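Local coordinates for HD domain protein (Enterococcus faecalis, PDB 4LRL), which probably hydrolyses deoxyribonucleoside triphosphates to deoxyribonucleosides and triphosphate at a metal-bearing HD-domain site, under allosteric control by bound nucleotides, at residues L133-H138 against H153-T157; I160-T166 against L314-L318. All coordinates share one frame; numbering follows the deposited sequence.

Interaction 1: residues L133-H138 against H153-T157; sequences LHDVGH and HEAIT. With NI (nickel (II) ion), chain N.
G137 and T157 meet where the turn carrying the HD motif lies against the first turn of helix 153-162, their CA atoms 3.8 Å apart. Polar contacts centre on T157 OG1, which donates to H153 O at 2.8 Å, rising above the carbonyl plane, while T157 N reaches the same oxygen from the opposite face. T157 OG1 also accepts a weak, bent bond from G137 N (2.9 Å, 129° at the hydrogen). Chi1 of -64° sets OG1 beside the backbone N of T157, within reach of both, and turns CG2 toward V136 CG1 (3.8 Å). G137 CA adds a CH...O contact to H153 O, and with no side chain there the backbones can close up.

The aromatic contact is an offset stack of the H138 and H153 rings, centroids 3.9 Å apart and planes at 16°; the two side chains run alongside each other, and H153 CB also sits over the H138 face. H138 ND1 bonds to S142 and H153 ND1 to E146, which restrains both rings.

The metal chemistry lies on the far side of the turn. H134 NE2 and D135 OD2 each bind nickel at 2.2 Å, with two waters, H90 and D207 completing the site. H134 ND1 hydrogen-bonds to A131 O, fixing the ring with NE2 toward the metal. D135 OD1 accepts from one of the two nickel-bound waters and, weakly, from H138 NE2, placing H138 in the second shell.

The turn follows helix 124-133; L133 packs on helices 167-175 and 179-187, H134 touches V94 of helix 87-108, and T157 meets I187.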
loop_
_atom_site.group_PDB
_atom_site.type_symbol
_atom_site.label_atom_id
_atom_site.label_comp_id
_atom_site.label_asym_id
_atom_site.label_seq_id
_atom_site.Cartn_x
_atom_site.Cartn_y
_atom_site.Cartn_z
ATOM N N LEU C 133 24.096 -6.303 16.586
ATOM C CA LEU C 133 25.025 -5.383 17.236
ATOM C C LEU C 133 25.746 -4.463 16.265
ATOM O O LEU C 133 26.559 -3.641 16.702
ATOM C CB LEU C 133 26.058 -6.169 18.053
ATOM C CG LEU C 133 25.555 -7.011 19.226
ATOM C CD1 LEU C 133 26.673 -7.910 19.716
ATOM C CD2 LEU C 133 25.009 -6.124 20.349
ATOM N N HIS C 134 25.453 -4.579 14.967
ATOM C CA HIS C 134 26.260 -3.895 13.934
ATOM C C HIS C 134 26.383 -2.371 14.123
ATOM O O HIS C 134 27.371 -1.780 13.733
ATOM C CB HIS C 134 25.787 -4.247 12.506
ATOM C CG HIS C 134 24.547 -3.515 12.076
ATOM N ND1 HIS C 134 23.311 -3.720 12.660
ATOM C CD2 HIS C 134 24.357 -2.577 11.115
ATOM C CE1 HIS C 134 22.417 -2.936 12.082
ATOM N NE2 HIS C 134 23.024 -2.230 11.144
ATOM N N ASP C 135 25.386 -1.759 14.745
ATOM C CA ASP C 135 25.319 -0.303 14.871
ATOM C C ASP C 135 25.377 0.156 16.321
ATOM O O ASP C 135 25.087 1.319 16.610
ATOM C CB ASP C 135 24.018 0.213 14.255
ATOM C CG ASP C 135 24.089 0.353 12.747
ATOM O OD1 ASP C 135 25.202 0.368 12.158
ATOM O OD2 ASP C 135 23.003 0.453 12.142
ATOM N N VAL C 136 25.748 -0.745 17.225
ATOM C CA VAL C 136 25.707 -0.459 18.654
ATOM C C VAL C 136 26.643 0.698 19.069
ATOM O O VAL C 136 26.396 1.360 20.058
ATOM C CB VAL C 136 25.924 -1.754 19.499
ATOM C CG1 VAL C 136 27.401 -2.079 19.665
ATOM C CG2 VAL C 136 25.236 -1.642 20.841
ATOM N N GLY C 137 27.690 0.951 18.286
ATOM C CA GLY C 137 28.651 2.011 18.599
ATOM C C GLY C 137 28.276 3.406 18.115
ATOM O O GLY C 137 29.022 4.359 18.337
ATOM N N HIS C 138 27.136 3.529 17.437
ATOM C CA HIS C 138 26.637 4.833 17.007
ATOM C C HIS C 138 26.171 5.648 18.210
ATOM O O HIS C 138 25.458 5.128 19.073
ATOM C CB HIS C 138 25.449 4.674 16.066
ATOM C CG HIS C 138 25.817 4.353 14.649
ATOM N ND1 HIS C 138 26.433 5.262 13.813
ATOM C CD2 HIS C 138 25.594 3.246 13.902
ATOM C CE1 HIS C 138 26.594 4.719 12.619
ATOM N NE2 HIS C 138 26.093 3.496 12.646
ATOM N N HIS C 153 32.433 5.185 15.060
ATOM C CA HIS C 153 31.386 4.307 15.582
ATOM C C HIS C 153 31.712 2.810 15.429
ATOM O O HIS C 153 31.339 1.998 16.286
ATOM C CB HIS C 153 30.016 4.662 14.989
ATOM C CG HIS C 153 29.883 4.350 13.530
ATOM N ND1 HIS C 153 30.277 5.225 12.539
ATOM C CD2 HIS C 153 29.389 3.261 12.894
ATOM C CE1 HIS C 153 30.035 4.687 11.357
ATOM N NE2 HIS C 153 29.495 3.496 11.546
ATOM N N GLU C 154 32.410 2.455 14.349
ATOM C CA GLU C 154 32.891 1.086 14.195
ATOM C C GLU C 154 33.892 0.725 15.304
ATOM O O GLU C 154 33.756 -0.323 15.942
ATOM C CB GLU C 154 33.484 0.832 12.806
ATOM C CG GLU C 154 33.973 -0.613 12.660
ATOM C CD GLU C 154 34.366 -1.008 11.253
ATOM O OE1 GLU C 154 33.460 -1.144 10.394
ATOM O OE2 GLU C 154 35.580 -1.213 11.026
ATOM N N ALA C 155 34.873 1.596 15.553
ATOM C CA ALA C 155 35.803 1.385 16.663
ATOM C C ALA C 155 35.053 1.192 17.987
ATOM O O ALA C 155 35.373 0.293 18.758
ATOM C CB ALA C 155 36.812 2.535 16.771
ATOM N N ILE C 156 34.042 2.022 18.227
ATOM C CA ILE C 156 33.263 1.959 19.462
ATOM C C ILE C 156 32.401 0.701 19.553
ATOM O O ILE C 156 32.296 0.097 20.623
ATOM C CB ILE C 156 32.433 3.235 19.666
ATOM C CG1 ILE C 156 33.380 4.405 19.952
ATOM C CG2 ILE C 156 31.439 3.062 20.809
ATOM C CD1 ILE C 156 32.848 5.747 19.521
ATOM N N THR C 157 31.804 0.305 18.431
ATOM C CA THR C 157 31.086 -0.956 18.339
ATOM C C THR C 157 31.974 -2.113 18.797
ATOM O O THR C 157 31.560 -2.907 19.643
ATOM C CB THR C 157 30.584 -1.222 16.904
ATOM O OG1 THR C 157 29.639 -0.216 16.547
ATOM C CG2 THR C 157 29.899 -2.577 16.807
HETATM NI NI NI N . 22.680 -0.329 10.069
HETATM O O HOH W 1 24.431 0.702 9.391
HETATM O O HOH W 2 22.146 1.979 9.591
#

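Interaction 2: residues I160-T166 against L314-L318; sequences IITSPET and LQEYL
T166 OG1 lies between two carbonyl oxygens, I160 O at 2.7 Å and S163 O at 3.0 Å, and also accepts from Y169 N; its single proton could go to either carbonyl. This is the N-cap of helix 167-175, reached through a type I turn, S163 to T166, that links it to helix 153-162. The turn and the end of the earlier helix pack against the short helix 314-318, joining the HD domain to the HD-associated region.

L314 enters between the two arms of this bend. With CG anti to the backbone N (chi1 -179°), its side chain extends toward the turn and splits: CD1 meets I160 CG1 at 3.8 Å, crossing it at about a right angle, while CD2 reaches S163 CB and T166 CG2. L318 CD2 approaches I160 CD1 at 4.0 Å, extending the apolar patch by one helical turn. E63 of helix 62-65 borders I160, T166 and L318.

On the solvent-exposed side E165 and Q315 come from opposite directions. E165 OE1 lies 3.4 Å from Q315 NE2, their carboxylate and amide planes 32° apart, and E165 OE1 also lies over the aliphatic start of the leucine, 3.7 Å from L314 CB.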
loop_
_atom_site.group_PDB
_atom_site.type_symbol
_atom_site.label_atom_id
_atom_site.label_comp_id
_atom_site.label_asym_id
_atom_site.label_seq_id
_atom_site.Cartn_x
_atom_site.Cartn_y
_atom_site.Cartn_z
ATOM N N ILE C 160 32.541 -2.006 22.484
ATOM C CA ILE C 160 31.384 -2.438 23.271
ATOM C C ILE C 160 31.297 -3.966 23.312
ATOM O O ILE C 160 30.907 -4.568 24.322
ATOM C CB ILE C 160 30.077 -1.838 22.708
ATOM C CG1 ILE C 160 30.061 -0.318 22.916
ATOM C CG2 ILE C 160 28.843 -2.499 23.347
ATOM C CD1 ILE C 160 29.136 0.412 21.983
ATOM N N ILE C 161 31.680 -4.578 22.204
ATOM C CA ILE C 161 31.638 -6.016 22.074
ATOM C C ILE C 161 32.767 -6.659 22.863
ATOM O O ILE C 161 32.567 -7.693 23.493
ATOM C CB ILE C 161 31.704 -6.438 20.591
ATOM C CG1 ILE C 161 30.395 -6.075 19.885
ATOM C CG2 ILE C 161 32.011 -7.937 20.459
ATOM C CD1 ILE C 161 30.462 -6.150 18.374
ATOM N N THR C 162 33.939 -6.030 22.843
ATOM C CA THR C 162 35.144 -6.627 23.420
ATOM C C THR C 162 35.522 -6.106 24.820
ATOM O O THR C 162 36.476 -6.595 25.420
ATOM C CB THR C 162 36.348 -6.500 22.452
ATOM O OG1 THR C 162 36.626 -5.119 22.213
ATOM C CG2 THR C 162 36.047 -7.181 21.112
ATOM N N SER C 163 34.770 -5.136 25.344
ATOM C CA SER C 163 35.067 -4.549 26.664
ATOM C C SER C 163 34.226 -5.167 27.781
ATOM O O SER C 163 32.994 -5.144 27.723
ATOM C CB SER C 163 34.891 -3.024 26.676
ATOM O OG SER C 163 35.653 -2.403 25.656
ATOM N N PRO C 164 34.902 -5.708 28.810
ATOM C CA PRO C 164 34.272 -6.407 29.923
ATOM C C PRO C 164 33.292 -5.550 30.713
ATOM O O PRO C 164 32.379 -6.088 31.334
ATOM C CB PRO C 164 35.460 -6.793 30.803
ATOM C CG PRO C 164 36.609 -6.875 29.856
ATOM C CD PRO C 164 36.370 -5.750 28.903
ATOM N N GLU C 165 33.473 -4.233 30.685
ATOM C CA GLU C 165 32.590 -3.322 31.409
ATOM C C GLU C 165 31.143 -3.298 30.899
ATOM O O GLU C 165 30.260 -2.783 31.587
ATOM C CB GLU C 165 33.162 -1.905 31.398
ATOM C CG GLU C 165 33.210 -1.265 30.022
ATOM C CD GLU C 165 34.166 -0.106 29.969
ATOM O OE1 GLU C 165 33.711 1.038 30.183
ATOM O OE2 GLU C 165 35.373 -0.337 29.738
ATOM N N THR C 166 30.902 -3.833 29.697
ATOM C CA THR C 166 29.550 -3.843 29.123
ATOM C C THR C 166 28.740 -5.105 29.423
ATOM O O THR C 166 29.282 -6.188 29.630
ATOM C CB THR C 166 29.537 -3.578 27.591
ATOM O OG1 THR C 166 30.165 -4.663 26.886
ATOM C CG2 THR C 166 30.216 -2.237 27.258
ATOM N N LEU C 314 34.577 4.830 27.455
ATOM C CA LEU C 314 33.426 4.143 26.900
ATOM C C LEU C 314 32.149 4.505 27.661
ATOM O O LEU C 314 31.148 4.887 27.050
ATOM C CB LEU C 314 33.656 2.627 26.894
ATOM C CG LEU C 314 32.525 1.767 26.307
ATOM C CD1 LEU C 314 32.037 2.271 24.948
ATOM C CD2 LEU C 314 32.956 0.305 26.224
ATOM N N GLN C 315 32.207 4.407 28.987
ATOM C CA GLN C 315 31.066 4.700 29.866
ATOM C C GLN C 315 30.495 6.110 29.698
ATOM O O GLN C 315 29.286 6.305 29.803
ATOM C CB GLN C 315 31.429 4.455 31.340
ATOM C CG GLN C 315 31.783 3.016 31.677
ATOM C CD GLN C 315 30.596 2.057 31.585
ATOM O OE1 GLN C 315 29.487 2.443 31.197
ATOM N NE2 GLN C 315 30.829 0.798 31.954
ATOM N N GLU C 316 31.374 7.079 29.444
ATOM C CA GLU C 316 30.965 8.461 29.199
ATOM C C GLU C 316 30.271 8.601 27.857
ATOM O O GLU C 316 29.319 9.384 27.710
ATOM C CB GLU C 316 32.166 9.403 29.283
ATOM C CG GLU C 316 32.520 9.800 30.718
ATOM C CD GLU C 316 33.961 10.246 30.880
ATOM O OE1 GLU C 316 34.714 10.232 29.884
ATOM O OE2 GLU C 316 34.344 10.609 32.014
ATOM N N TYR C 317 30.750 7.841 26.880
ATOM C CA TYR C 317 30.152 7.835 25.553
ATOM C C TYR C 317 28.748 7.222 25.576
ATOM O O TYR C 317 27.815 7.798 25.030
ATOM C CB TYR C 317 31.050 7.087 24.573
ATOM C CG TYR C 317 30.548 7.070 23.145
ATOM C CD1 TYR C 317 30.859 8.099 22.261
ATOM C CD2 TYR C 317 29.781 6.001 22.670
ATOM C CE1 TYR C 317 30.401 8.073 20.945
ATOM C CE2 TYR C 317 29.335 5.955 21.362
ATOM C CZ TYR C 317 29.642 6.988 20.505
ATOM O OH TYR C 317 29.195 6.927 19.207
ATOM N N LEU C 318 28.626 6.068 26.239
ATOM C CA LEU C 318 27.373 5.312 26.329
ATOM C C LEU C 318 26.219 6.079 26.977
ATOM O O LEU C 318 25.053 5.712 26.818
ATOM C CB LEU C 318 27.600 3.996 27.074
ATOM C CG LEU C 318 28.424 2.911 26.371
ATOM C CD1 LEU C 318 28.818 1.825 27.357
ATOM C CD2 LEU C 318 27.663 2.316 25.183
#

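How the interactions relate
Helix 153-162 serves both contacts: its first turn takes part in interaction 1, its last in interaction 2, and the centres of the two contacts lie about 11 Å apart. Interaction 1 is buried beside the nickel and joins neighbouring parts of the HD domain through close backbone approach, a stacked histidine pair and a shared threonine hydroxyl. Interaction 2 lies farther out, is partly exposed, and brings together segments distant in sequence, mainly through branched aliphatic side chains with polar side chains at its exposed edge. The two also touch directly. Y317 OH probably hydrogen-bonds to G137 O at 2.7 Å, tying helix 314-318 to the metal-bearing turn, while the Y317 ring packs on I156 and I160 CD1 approaches V136 O.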